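Local coordinates for kelch domain-containing protein (Colletotrichum graminicola M1.001, PDB 5C86) that probably oxidises alcohols with molecular oxygen at a copper centre, as a fungal member of the AA5 galactose oxidase and glyoxal oxidase family, at residues A[414-419]-A[460-465]; A[12-17]-A[30-35]; A[129-134]-A[147-152]; A[195-200]-A[212-217]. All blocks are in the same frame, centred on the assembly; numbering follows the deposited sequence. Where two conformers were deposited one is given.

Interaction 1 (A[414-419]-A[460-465])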
loop_
_atom_site.group_PDB
_atom_site.type_symbol
_atom_site.label_atom_id
_atom_site.label_comp_id
_atom_site.label_asym_id
_atom_site.label_seq_id
_atom_site.Cartn_x
_atom_site.Cartn_y
_atom_site.Cartn_z
ATOM N N SER A 414 -2.415 -17.817 -1.737
ATOM C CA SER A 414 -1.777 -16.683 -1.051
ATOM C C SER A 414 -2.787 -15.808 -0.392
ATOM O O SER A 414 -3.969 -15.844 -0.722
ATOM C CB SER A 414 -0.889 -15.802 -1.910
ATOM O OG SER A 414 -1.631 -15.214 -2.918
ATOM N N MET A 415 -2.377 -15.070 0.624
ATOM C CA MET A 415 -3.227 -14.081 1.304
ATOM C C MET A 415 -2.536 -12.721 1.138
ATOM O O MET A 415 -1.366 -12.606 1.427
ATOM C CB MET A 415 -3.553 -14.423 2.755
ATOM C CG MET A 415 -2.374 -14.642 3.666
ATOM S SD MET A 415 -2.773 -15.425 5.265
ATOM C CE MET A 415 -3.294 -14.026 6.271
ATOM N N ILE A 416 -3.255 -11.762 0.638
ATOM C CA ILE A 416 -2.684 -10.410 0.419
ATOM C C ILE A 416 -3.426 -9.428 1.248
ATOM O O ILE A 416 -4.666 -9.380 1.184
ATOM C CB ILE A 416 -2.693 -10.016 -1.062
ATOM C CG1 ILE A 416 -1.757 -10.944 -1.877
ATOM C CG2 ILE A 416 -2.198 -8.576 -1.241
ATOM C CD1 ILE A 416 -1.494 -10.519 -3.276
ATOM N N ARG A 417 -2.731 -8.686 2.074
ATOM C CA ARG A 417 -3.404 -7.806 2.978
ATOM C C ARG A 417 -4.089 -6.624 2.282
ATOM O O ARG A 417 -3.480 -5.987 1.374
ATOM C CB ARG A 417 -2.433 -7.309 4.011
ATOM C CG ARG A 417 -3.090 -6.756 5.293
ATOM C CD ARG A 417 -2.110 -6.629 6.469
ATOM N NE ARG A 417 -2.695 -6.009 7.638
ATOM C CZ ARG A 417 -3.018 -4.723 7.702
ATOM N NH1 ARG A 417 -2.660 -3.899 6.781
ATOM N NH2 ARG A 417 -3.658 -4.240 8.747
ATOM N N VAL A 418 -5.341 -6.351 2.649
ATOM C CA VAL A 418 -6.094 -5.255 2.037
ATOM C C VAL A 418 -5.448 -3.937 2.401
ATOM O O VAL A 418 -4.994 -3.722 3.532
ATOM C CB VAL A 418 -7.569 -5.327 2.505
ATOM C CG1 VAL A 418 -8.389 -4.144 2.113
ATOM C CG2 VAL A 418 -8.222 -6.648 2.085
ATOM N N SER A 419 -5.401 -3.034 1.427
ATOM C CA SER A 419 -4.550 -1.855 1.589
ATOM C C SER A 419 -5.132 -0.572 0.996
ATOM O O SER A 419 -6.252 -0.541 0.553
ATOM C CB SER A 419 -3.103 -2.146 1.081
ATOM O OG SER A 419 -3.124 -2.268 -0.315
ATOM N N TYR A 460 -7.823 -7.386 7.539
ATOM C CA TYR A 460 -8.394 -8.018 6.394
ATOM C C TYR A 460 -7.367 -8.367 5.326
ATOM O O TYR A 460 -6.427 -7.603 5.041
ATOM C CB TYR A 460 -9.499 -7.220 5.736
ATOM C CG TYR A 460 -10.887 -7.425 6.319
ATOM C CD1 TYR A 460 -11.289 -6.742 7.448
ATOM C CD2 TYR A 460 -11.656 -8.430 5.865
ATOM C CE1 TYR A 460 -12.530 -6.950 7.999
ATOM C CE2 TYR A 460 -12.884 -8.670 6.399
ATOM C CZ TYR A 460 -13.303 -7.927 7.457
ATOM O OH TYR A 460 -14.595 -8.188 7.944
ATOM N N TYR A 461 -7.588 -9.556 4.717
ATOM C CA TYR A 461 -6.796 -10.091 3.642
ATOM C C TYR A 461 -7.712 -10.597 2.568
ATOM O O TYR A 461 -8.874 -10.940 2.796
ATOM C CB TYR A 461 -6.004 -11.314 4.108
ATOM C CG TYR A 461 -4.825 -10.926 5.025
ATOM C CD1 TYR A 461 -5.052 -10.625 6.322
ATOM C CD2 TYR A 461 -3.558 -10.937 4.569
ATOM C CE1 TYR A 461 -3.968 -10.245 7.136
ATOM C CE2 TYR A 461 -2.465 -10.572 5.345
ATOM C CZ TYR A 461 -2.672 -10.255 6.684
ATOM O OH TYR A 461 -1.586 -9.894 7.477
ATOM N N MET A 462 -7.171 -10.597 1.355
ATOM C CA MET A 462 -7.738 -11.285 0.202
ATOM C C MET A 462 -7.089 -12.663 0.083
ATOM O O MET A 462 -5.868 -12.736 -0.024
ATOM C CB MET A 462 -7.458 -10.508 -1.014
ATOM C CG MET A 462 -8.274 -9.221 -1.077
ATOM S SD MET A 462 -7.830 -8.157 -2.497
ATOM C CE MET A 462 -6.294 -7.435 -1.945
ATOM N N LEU A 463 -7.893 -13.735 0.065
ATOM C CA LEU A 463 -7.389 -15.087 -0.164
ATOM C C LEU A 463 -7.543 -15.340 -1.651
ATOM O O LEU A 463 -8.621 -15.183 -2.203
ATOM C CB LEU A 463 -8.156 -16.120 0.678
ATOM C CG LEU A 463 -7.368 -17.313 1.166
ATOM C CD1 LEU A 463 -7.969 -17.996 2.418
ATOM C CD2 LEU A 463 -7.248 -18.259 -0.059
ATOM N N PHE A 464 -6.428 -15.611 -2.307
ATOM C CA PHE A 464 -6.349 -16.072 -3.687
ATOM C C PHE A 464 -5.932 -17.507 -3.819
ATOM O O PHE A 464 -5.038 -17.978 -3.102
ATOM C CB PHE A 464 -5.358 -15.213 -4.436
ATOM C CG PHE A 464 -5.766 -13.752 -4.637
ATOM C CD1 PHE A 464 -6.577 -13.430 -5.726
ATOM C CD2 PHE A 464 -5.351 -12.709 -3.814
ATOM C CE1 PHE A 464 -6.975 -12.132 -5.981
ATOM C CE2 PHE A 464 -5.692 -11.391 -4.071
ATOM C CZ PHE A 464 -6.490 -11.125 -5.196
ATOM N N ALA A 465 -6.559 -18.175 -4.798
ATOM C CA ALA A 465 -6.197 -19.517 -5.163
ATOM C C ALA A 465 -5.811 -19.438 -6.633
ATOM O O ALA A 465 -6.544 -18.811 -7.434
ATOM C CB ALA A 465 -7.338 -20.451 -4.985
HETATM O O HOH W 1 -5.906 -4.914 5.915
#

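Interaction 2 (A[12-17]-A[30-35])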
loop_
_atom_site.group_PDB
_atom_site.type_symbol
_atom_site.label_atom_id
_atom_site.label_comp_id
_atom_site.label_asym_id
_atom_site.label_seq_id
_atom_site.Cartn_x
_atom_site.Cartn_y
_atom_site.Cartn_z
ATOM N N PHE A 12 -13.323 9.732 -12.233
ATOM C CA PHE A 12 -13.876 10.082 -11.014
ATOM C C PHE A 12 -14.207 11.611 -10.978
ATOM O O PHE A 12 -13.520 12.376 -11.606
ATOM C CB PHE A 12 -12.878 9.803 -9.840
ATOM C CG PHE A 12 -12.790 8.330 -9.464
ATOM C CD1 PHE A 12 -13.690 7.748 -8.566
ATOM C CD2 PHE A 12 -11.747 7.580 -9.955
ATOM C CE1 PHE A 12 -13.617 6.397 -8.253
ATOM C CE2 PHE A 12 -11.651 6.224 -9.625
ATOM C CZ PHE A 12 -12.575 5.653 -8.770
ATOM N N PRO A 13 -15.111 11.997 -10.107
ATOM C CA PRO A 13 -15.423 13.441 -9.994
ATOM C C PRO A 13 -14.396 14.151 -9.105
ATOM O O PRO A 13 -14.513 15.385 -8.937
ATOM C CB PRO A 13 -16.774 13.427 -9.310
ATOM C CG PRO A 13 -16.711 12.222 -8.388
ATOM C CD PRO A 13 -15.994 11.199 -9.231
ATOM N N VAL A 14 -13.406 13.420 -8.506
ATOM C CA VAL A 14 -12.323 14.083 -7.680
ATOM C C VAL A 14 -11.009 13.420 -8.145
ATOM O O VAL A 14 -11.026 12.304 -8.724
ATOM C CB VAL A 14 -12.432 13.932 -6.180
ATOM C CG1 VAL A 14 -13.783 14.389 -5.638
ATOM C CG2 VAL A 14 -12.255 12.463 -5.704
ATOM N N VAL A 15 -9.846 14.094 -8.040
ATOM C CA VAL A 15 -8.618 13.475 -8.467
ATOM C C VAL A 15 -8.307 12.412 -7.359
ATOM O O VAL A 15 -8.276 12.694 -6.161
ATOM C CB VAL A 15 -7.459 14.477 -8.552
ATOM C CG1 VAL A 15 -6.202 13.801 -9.018
ATOM C CG2 VAL A 15 -7.837 15.643 -9.525
ATOM N N PRO A 16 -8.077 11.146 -7.837
ATOM C CA PRO A 16 -7.925 10.030 -6.873
ATOM C C PRO A 16 -6.491 9.951 -6.360
ATOM O O PRO A 16 -5.700 9.074 -6.783
ATOM C CB PRO A 16 -8.372 8.829 -7.664
ATOM C CG PRO A 16 -8.061 9.152 -9.057
ATOM C CD PRO A 16 -8.270 10.684 -9.206
ATOM N N VAL A 17 -6.176 10.893 -5.490
ATOM C CA VAL A 17 -4.849 11.060 -4.958
ATOM C C VAL A 17 -4.585 10.053 -3.805
ATOM O O VAL A 17 -3.419 9.778 -3.463
ATOM C CB VAL A 17 -4.643 12.528 -4.490
ATOM C CG1 VAL A 17 -3.342 12.745 -3.757
ATOM C CG2 VAL A 17 -4.755 13.416 -5.746
ATOM N N VAL A 30 -11.959 6.479 -3.188
ATOM C CA VAL A 30 -10.941 7.468 -3.513
ATOM C C VAL A 30 -11.232 8.798 -2.799
ATOM O O VAL A 30 -12.420 9.130 -2.566
ATOM C CB VAL A 30 -10.766 7.651 -5.004
ATOM C CG1 VAL A 30 -10.764 6.323 -5.732
ATOM C CG2 VAL A 30 -11.837 8.590 -5.608
ATOM N N TRP A 31 -10.191 9.567 -2.534
ATOM C CA TRP A 31 -10.426 10.921 -2.016
ATOM C C TRP A 31 -9.326 11.862 -2.439
ATOM O O TRP A 31 -8.223 11.480 -2.776
ATOM C CB TRP A 31 -10.610 10.976 -0.528
ATOM C CG TRP A 31 -9.441 10.696 0.387
ATOM C CD1 TRP A 31 -8.562 11.611 0.854
ATOM C CD2 TRP A 31 -9.057 9.434 0.963
ATOM N NE1 TRP A 31 -7.686 11.052 1.719
ATOM C CE2 TRP A 31 -7.953 9.699 1.782
ATOM C CE3 TRP A 31 -9.534 8.116 0.851
ATOM C CZ2 TRP A 31 -7.283 8.710 2.530
ATOM C CZ3 TRP A 31 -8.870 7.101 1.600
ATOM C CH2 TRP A 31 -7.781 7.426 2.451
ATOM N N SER A 32 -9.646 13.176 -2.443
ATOM C CA SER A 32 -8.702 14.265 -2.842
ATOM C C SER A 32 -8.368 15.056 -1.615
ATOM O O SER A 32 -7.291 14.928 -1.025
ATOM C CB SER A 32 -9.292 15.094 -3.960
ATOM O OG SER A 32 -10.653 15.545 -3.637
ATOM N N SER A 33 -9.297 15.929 -1.169
ATOM C CA SER A 33 -9.066 16.952 -0.158
ATOM C C SER A 33 -10.439 17.618 0.084
ATOM O O SER A 33 -11.469 17.110 -0.409
ATOM C CB SER A 33 -8.117 18.023 -0.683
ATOM O OG SER A 33 -8.658 18.611 -1.823
ATOM N N GLY A 34 -10.368 18.817 0.662
ATOM C CA GLY A 34 -11.585 19.695 0.727
ATOM C C GLY A 34 -12.047 20.286 -0.548
ATOM O O GLY A 34 -13.075 21.001 -0.527
ATOM N N TRP A 35 -11.388 20.023 -1.627
ATOM C CA TRP A 35 -11.868 20.307 -2.977
ATOM C C TRP A 35 -11.711 19.106 -3.871
ATOM O O TRP A 35 -10.848 18.235 -3.655
ATOM C CB TRP A 35 -11.083 21.437 -3.628
ATOM C CG TRP A 35 -11.149 22.751 -2.843
ATOM C CD1 TRP A 35 -12.000 23.821 -3.113
ATOM C CD2 TRP A 35 -10.335 23.147 -1.731
ATOM N NE1 TRP A 35 -11.781 24.810 -2.181
ATOM C CE2 TRP A 35 -10.762 24.432 -1.325
ATOM C CE3 TRP A 35 -9.321 22.525 -0.983
ATOM C CZ2 TRP A 35 -10.175 25.103 -0.212
ATOM C CZ3 TRP A 35 -8.709 23.190 0.092
ATOM C CH2 TRP A 35 -9.137 24.506 0.459
#

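Interaction 3 (A[129-134]-A[147-152])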
loop_
_atom_site.group_PDB
_atom_site.type_symbol
_atom_site.label_atom_id
_atom_site.label_comp_id
_atom_site.label_asym_id
_atom_site.label_seq_id
_atom_site.Cartn_x
_atom_site.Cartn_y
_atom_site.Cartn_z
ATOM N N GLY A 129 -1.761 -4.654 16.480
ATOM C CA GLY A 129 -2.904 -3.984 16.040
ATOM C C GLY A 129 -2.895 -2.467 16.354
ATOM O O GLY A 129 -3.873 -1.782 16.056
ATOM N N LYS A 130 -1.768 -1.986 16.795
ATOM C CA LYS A 130 -1.652 -0.543 17.071
ATOM C C LYS A 130 -1.277 0.166 15.793
ATOM O O LYS A 130 -0.906 -0.480 14.816
ATOM C CB LYS A 130 -0.618 -0.290 18.185
ATOM C CG LYS A 130 -1.139 -0.822 19.509
ATOM C CD LYS A 130 -0.159 -0.503 20.610
ATOM C CE LYS A 130 -0.745 -1.001 21.928
ATOM N NZ LYS A 130 0.286 -0.908 22.996
ATOM N N ILE A 131 -1.400 1.489 15.788
ATOM C CA ILE A 131 -1.075 2.299 14.581
ATOM C C ILE A 131 0.114 3.181 14.892
ATOM O O ILE A 131 -0.002 4.080 15.788
ATOM C CB ILE A 131 -2.197 3.169 14.060
ATOM C CG1 ILE A 131 -3.553 2.490 13.929
ATOM C CG2 ILE A 131 -1.739 3.891 12.835
ATOM C CD1 ILE A 131 -3.619 1.250 13.057
ATOM N N PHE A 132 1.245 2.953 14.268
ATOM C CA PHE A 132 2.510 3.708 14.514
ATOM C C PHE A 132 2.640 4.744 13.435
ATOM O O PHE A 132 2.485 4.406 12.221
ATOM C CB PHE A 132 3.692 2.763 14.500
ATOM C CG PHE A 132 5.030 3.384 14.596
ATOM C CD1 PHE A 132 5.438 4.056 15.751
ATOM C CD2 PHE A 132 5.895 3.351 13.501
ATOM C CE1 PHE A 132 6.749 4.519 15.863
ATOM C CE2 PHE A 132 7.191 3.891 13.600
ATOM C CZ PHE A 132 7.622 4.478 14.783
ATOM N N VAL A 133 2.951 5.984 13.831
ATOM C CA VAL A 133 3.274 7.023 12.811
ATOM C C VAL A 133 4.595 7.667 13.152
ATOM O O VAL A 133 4.970 7.773 14.355
ATOM C CB VAL A 133 2.194 8.114 12.659
ATOM C CG1 VAL A 133 0.811 7.558 12.383
ATOM C CG2 VAL A 133 2.051 8.962 13.917
ATOM N N ILE A 134 5.295 8.119 12.107
ATOM C CA ILE A 134 6.505 8.848 12.325
ATOM C C ILE A 134 6.767 9.767 11.149
ATOM O O ILE A 134 6.392 9.486 10.006
ATOM C CB ILE A 134 7.699 7.910 12.629
ATOM C CG1 ILE A 134 8.906 8.685 13.250
ATOM C CG2 ILE A 134 8.135 7.116 11.374
ATOM C CD1 ILE A 134 9.951 7.801 13.844
ATOM N N GLU A 147 4.921 8.163 17.363
ATOM C CA GLU A 147 3.865 7.982 18.303
ATOM C C GLU A 147 3.044 6.783 17.893
ATOM O O GLU A 147 3.055 6.376 16.708
ATOM C CB GLU A 147 3.025 9.204 18.488
ATOM C CG GLU A 147 2.228 9.763 17.287
ATOM C CD GLU A 147 1.456 10.985 17.697
ATOM O OE1 GLU A 147 1.733 12.072 17.154
ATOM O OE2 GLU A 147 0.525 10.856 18.521
ATOM N N VAL A 148 2.277 6.285 18.832
ATOM C CA VAL A 148 1.497 5.039 18.602
ATOM C C VAL A 148 0.087 5.162 19.122
ATOM O O VAL A 148 -0.154 5.696 20.231
ATOM C CB VAL A 148 2.246 3.856 19.121
ATOM C CG1 VAL A 148 2.443 3.831 20.648
ATOM C CG2 VAL A 148 1.567 2.532 18.668
ATOM N N TYR A 149 -0.886 4.721 18.300
ATOM C CA TYR A 149 -2.270 4.743 18.589
ATOM C C TYR A 149 -2.751 3.347 19.068
ATOM O O TYR A 149 -2.566 2.346 18.361
ATOM C CB TYR A 149 -3.090 5.151 17.416
ATOM C CG TYR A 149 -4.549 5.253 17.637
ATOM C CD1 TYR A 149 -5.108 6.251 18.456
ATOM C CD2 TYR A 149 -5.420 4.376 17.059
ATOM C CE1 TYR A 149 -6.465 6.362 18.611
ATOM C CE2 TYR A 149 -6.811 4.444 17.213
ATOM C CZ TYR A 149 -7.375 5.454 18.036
ATOM O OH TYR A 149 -8.770 5.511 18.242
ATOM N N ASP A 150 -3.460 3.305 20.193
ATOM C CA ASP A 150 -4.017 2.048 20.714
ATOM C C ASP A 150 -5.480 2.171 20.457
ATOM O O ASP A 150 -6.187 2.919 21.113
ATOM C CB ASP A 150 -3.712 1.884 22.198
ATOM C CG ASP A 150 -4.343 0.590 22.794
ATOM O OD1 ASP A 150 -5.280 0.074 22.181
ATOM O OD2 ASP A 150 -3.899 0.159 23.848
ATOM N N PRO A 151 -6.051 1.422 19.506
ATOM C CA PRO A 151 -7.411 1.609 19.123
ATOM C C PRO A 151 -8.388 1.126 20.177
ATOM O O PRO A 151 -9.513 1.551 20.169
ATOM C CB PRO A 151 -7.553 0.808 17.805
ATOM C CG PRO A 151 -6.482 -0.170 17.896
ATOM C CD PRO A 151 -5.347 0.553 18.537
ATOM N N LYS A 152 -7.962 0.244 21.043
ATOM C CA LYS A 152 -8.830 -0.235 22.165
ATOM C C LYS A 152 -8.978 0.826 23.216
ATOM O O LYS A 152 -9.999 0.863 23.848
ATOM C CB LYS A 152 -8.256 -1.501 22.794
ATOM C CG LYS A 152 -8.281 -2.691 21.795
ATOM C CD LYS A 152 -7.542 -3.945 22.323
ATOM C CE LYS A 152 -6.069 -3.661 22.711
ATOM N NZ LYS A 152 -5.251 -2.714 21.815
#

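Interaction 4 (A[195-200]-A[212-217])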
loop_
_atom_site.group_PDB
_atom_site.type_symbol
_atom_site.label_atom_id
_atom_site.label_comp_id
_atom_site.label_asym_id
_atom_site.label_seq_id
_atom_site.Cartn_x
_atom_site.Cartn_y
_atom_site.Cartn_z
ATOM N N SER A 195 15.615 7.121 3.242
ATOM C CA SER A 195 17.058 7.323 3.578
ATOM C C SER A 195 17.787 5.998 3.340
ATOM O O SER A 195 17.270 4.929 3.607
ATOM C CB SER A 195 17.177 7.638 5.055
ATOM O OG SER A 195 18.552 7.770 5.422
ATOM N N LYS A 196 19.046 6.085 2.960
ATOM C CA LYS A 196 19.882 4.947 2.793
ATOM C C LYS A 196 20.199 4.296 4.135
ATOM O O LYS A 196 20.576 3.114 4.141
ATOM C CB LYS A 196 21.208 5.299 2.045
ATOM C CG LYS A 196 22.098 6.236 2.791
ATOM C CD LYS A 196 23.101 6.783 1.775
ATOM C CE LYS A 196 24.059 7.770 2.326
ATOM N NZ LYS A 196 24.722 8.394 1.116
ATOM N N LYS A 197 20.047 5.005 5.240
ATOM C CA LYS A 197 20.168 4.470 6.588
ATOM C C LYS A 197 18.838 3.894 7.046
ATOM O O LYS A 197 17.867 4.646 7.237
ATOM C CB LYS A 197 20.565 5.565 7.563
ATOM C CG LYS A 197 21.995 6.006 7.321
ATOM C CD LYS A 197 22.388 7.162 8.214
ATOM C CE LYS A 197 21.977 8.510 7.691
ATOM N NZ LYS A 197 21.423 9.382 8.781
ATOM N N MET A 198 18.785 2.556 7.172
ATOM C CA MET A 198 17.600 1.872 7.685
ATOM C C MET A 198 17.666 1.727 9.200
ATOM O O MET A 198 18.763 1.573 9.742
ATOM C CB MET A 198 17.493 0.486 7.058
ATOM C CG MET A 198 17.646 0.492 5.542
ATOM S SD MET A 198 17.294 -1.075 4.732
ATOM C CE MET A 198 18.646 -2.100 5.301
ATOM N N ASN A 199 16.535 1.688 9.856
ATOM C CA ASN A 199 16.455 1.692 11.333
ATOM C C ASN A 199 15.329 0.826 11.786
ATOM O O ASN A 199 14.212 0.883 11.233
ATOM C CB ASN A 199 16.230 3.062 11.829
ATOM C CG ASN A 199 17.446 3.972 11.603
ATOM O OD1 ASN A 199 18.419 3.923 12.391
ATOM N ND2 ASN A 199 17.460 4.699 10.531
ATOM N N TRP A 200 15.578 0.071 12.857
ATOM C CA TRP A 200 14.516 -0.563 13.562
ATOM C C TRP A 200 13.914 0.316 14.618
ATOM O O TRP A 200 14.654 1.039 15.264
ATOM C CB TRP A 200 15.060 -1.821 14.260
ATOM C CG TRP A 200 15.402 -2.925 13.412
ATOM C CD1 TRP A 200 16.631 -3.335 13.036
ATOM C CD2 TRP A 200 14.462 -3.830 12.777
ATOM N NE1 TRP A 200 16.545 -4.452 12.248
ATOM C CE2 TRP A 200 15.214 -4.756 12.079
ATOM C CE3 TRP A 200 13.068 -3.934 12.759
ATOM C CZ2 TRP A 200 14.636 -5.764 11.300
ATOM C CZ3 TRP A 200 12.506 -4.983 11.993
ATOM C CH2 TRP A 200 13.301 -5.860 11.307
ATOM N N ALA A 212 19.624 -0.607 11.377
ATOM C CA ALA A 212 19.374 -1.855 10.668
ATOM C C ALA A 212 20.362 -2.021 9.519
ATOM O O ALA A 212 20.305 -2.994 8.789
ATOM C CB ALA A 212 17.906 -1.822 10.121
ATOM N N GLY A 213 21.313 -1.103 9.383
ATOM C CA GLY A 213 22.274 -1.144 8.346
ATOM C C GLY A 213 21.922 -0.149 7.235
ATOM O O GLY A 213 20.807 0.445 7.244
ATOM N N LEU A 214 22.848 0.045 6.355
ATOM C CA LEU A 214 22.639 0.730 5.088
ATOM C C LEU A 214 21.897 -0.140 4.118
ATOM O O LEU A 214 22.062 -1.380 4.061
ATOM C CB LEU A 214 23.929 1.138 4.428
ATOM C CG LEU A 214 24.732 2.189 5.171
ATOM C CD1 LEU A 214 26.104 2.339 4.524
ATOM C CD2 LEU A 214 24.002 3.516 5.167
ATOM N N ARG A 215 21.119 0.516 3.238
ATOM C CA ARG A 215 20.486 -0.186 2.150
ATOM C C ARG A 215 21.481 -0.440 1.024
ATOM O O ARG A 215 21.515 0.203 -0.013
ATOM C CB ARG A 215 19.223 0.569 1.656
ATOM C CG ARG A 215 18.392 -0.230 0.676
ATOM C CD ARG A 215 17.017 0.383 0.296
ATOM N NE ARG A 215 17.185 1.741 -0.189
ATOM C CZ ARG A 215 17.152 2.840 0.567
ATOM N NH1 ARG A 215 16.683 2.841 1.777
ATOM N NH2 ARG A 215 17.545 3.994 0.039
ATOM N N GLY A 216 22.378 -1.387 1.275
ATOM C CA GLY A 216 23.452 -1.648 0.300
ATOM C C GLY A 216 24.263 -0.428 -0.035
ATOM O O GLY A 216 24.603 0.315 0.867
ATOM N N THR A 217 24.554 -0.227 -1.315
ATOM C CA THR A 217 25.196 0.992 -1.754
ATOM C C THR A 217 24.189 1.975 -2.334
ATOM O O THR A 217 24.545 2.880 -3.037
ATOM C CB THR A 217 26.213 0.706 -2.884
ATOM O OG1 THR A 217 25.530 0.014 -3.963
ATOM C CG2 THR A 217 27.334 -0.112 -2.270
HETATM O O HOH W 2 21.440 2.298 9.587
#

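Interaction 1 (A[414-419]-A[460-465])
The phenol ring of Y461 is gripped on both faces by two side chains of the adjoining strand. M415 CE lies 3.5 Å from the Y461 centroid and only 8° off the ring normal, a CH-pi contact. The bend at chi3 (-84°) turns this methyl onto the ring, while the sulfur stands further off in a Met-aromatic contact. Over the opposite face, R417 CG comes within 3.9 Å of the Y461 centroid, nearer the rim. From there the extended R417 chain runs past the phenol, leaving the guanidinium nearly perpendicular to the ring (87°). S414, I416, M462 and F464 occupy the other face of this antiparallel ladder of the early set domain. Paired backbone bonds hold it, I416 N to M462 O at 2.9 Å and M462 N to I416 O at 2.8 Å. Where the regular ladder breaks off after R417, V418 N still bonds Y460 O (2.9 Å), and a water donates to V418 O and Y460 O. Tyrosine suits this buried place because its faces take a methionine methyl and the R417 methylenes while its hydroxyl bonds I457 O. The buried arginine charge is probably compensated by its D428 salt bridge, with P458 O and L78 O taking NH2.

Interaction 2 (A[12-17]-A[30-35])
F12 carries its ring opposite the carbonyl carbon (chi1 -77°) and V30 is turned so that both methyls look at it (chi1 -43°), so the two side chains point at each other. V30 CG1 is 3.6 Å from F12 CZ, and V30 CG2 equally close to F12 CD1; both methyls lie over the ring, CG2 in a CH-pi contact and CG1 nearer the rim. V14 CG2 passes alongside V30 CG2 at 3.9 Å, while P16 CB packs on V30 CB at 3.8 Å, a setting that suits a compact, branched valine. S32 OG touches V14 CB but spends its proton on W35 O (2.7 Å), which folds 32-35 back on itself. P16 centres an inverse gamma turn closed by V17 N to V15 O at 2.8 Å; the same V17 N makes a weak, bent bond to W31 O. T337 OG1 on P16 O and T422 OG1 on V17 O secure the turn. The V17 side chain is about 4 Å from those of H335 and H423, which bind copper in another structure of this protein; the site is empty of metal here. This is a loop entering a propeller blade beside the metal site of a galactose oxidase-like enzyme.

Interaction 3 (A[129-134]-A[147-152])
I131 and Y149 are paired on adjacent strands of a Kelch motif, the four-stranded antiparallel blade of a beta-propeller. Backbone bonds form the frame. I131 N bonds Y149 O, and Y149 N returns the bond to I131 O at 2.7 Å. V133 and E147 form the next hydrogen-bonded pair, with V133 N to E147 O at 2.9 Å, and F132 and V148 make the non-hydrogen-bonded pair between.

Apolar contacts run along both faces. I131 CB and Y149 CB lie side by side at 4.0 Å, and I131 CG1 meets the edge of the tyrosine ring, whose hydroxyl bonds N154. E147 CG sits between its backbone N and carbonyl carbon (chi1 63°), which sets it beside V133 CG2 at 3.5 Å. The methylenes of this glutamate thus serve as hydrocarbon, while its extended chain carries the buried carboxylate to R118 and to the backbone nitrogens of Q115 and I116. On the other face V148 CG2 packs against K130 CB (3.6 Å). At the ladder's end P151 CG lies on G129 O; the positive phi of G129 would jam a side chain against the preceding carbonyl.

Charged groups gather where the ladder frays and residues are partly or fully exposed, a place suited to lysine and aspartate. K130 stretches across D150, its NZ too far from OD2 for a salt bridge. D150 OD1 instead closes an Asx turn: K152 N donates to it at 2.9 Å and K152 NZ, in a salt bridge, at 2.8 Å, from opposite faces of the carboxylate.

Interaction 4 (A[195-200]-A[212-217])
M198 O is held by two donors: A212 N of the partner strand at 2.9 Å, and a water at 2.8 Å. The water goes on to a weak bond with G213 N, and M198 N in turn donates to G213 O. The backbone angles of G213 would push a side chain into the carbonyl before it, which glycine, with no side chain, avoids.

Further along, R215 locks the open end of the pair with two bonds. Its backbone N gives a 2.8 Å bond to K196 O, and its NH1 another of 2.8 Å to S195 O. The chain leaves with CG opposite the backbone N (chi1 -170°) and then kinks at chi3 (54°), which brings the guanidinium edge to S195 O. A planar group with several N-H donors serves here because it has more partners: D218 in a salt bridge, and the carbonyls of A192 and P194. S195 OG accepts from K197 N, an ST turn that shapes the approach to the strand.

The hydrophobic side is built from M198 and A212. The flexible methionine lays SD 4.0 Å from R215 CB, the two chains crossing at about a right angle, and small A212 fits its methyl against W200 CD1 at 3.5 Å, while W200 NE1 bonds Q264 O. On the other face L214 CD2 rests on K197 CG (3.9 Å), where the lysine offers its methylenes at the exposed rim. This is the hairpin of strands 197-202 and 208-214, the outer half of a four-stranded antiparallel propeller blade.

Interactions 3 and 4 are strand pairs of separate four-stranded blades, whereas interaction 1 belongs to the early set domain and interaction 2 is a loop against a strand. Interactions 1 and 2 are buried throughout; 3 and 4 have buried middles and reach the surface through lysines, joined by D150 and P151 in interaction 3 and by a leucine in interaction 4. Interactions 1, 3 and 4 share backbone ladders; interaction 1 adds a tyrosine packed on both faces, and the blade pairs add charged ends. Interaction 2 instead relies on apolar packing on a phenylalanine ring, with one weak backbone bond. Strand 18-21, which follows its loop, pairs with 412-422 of interaction 1, linking propeller and early set domain.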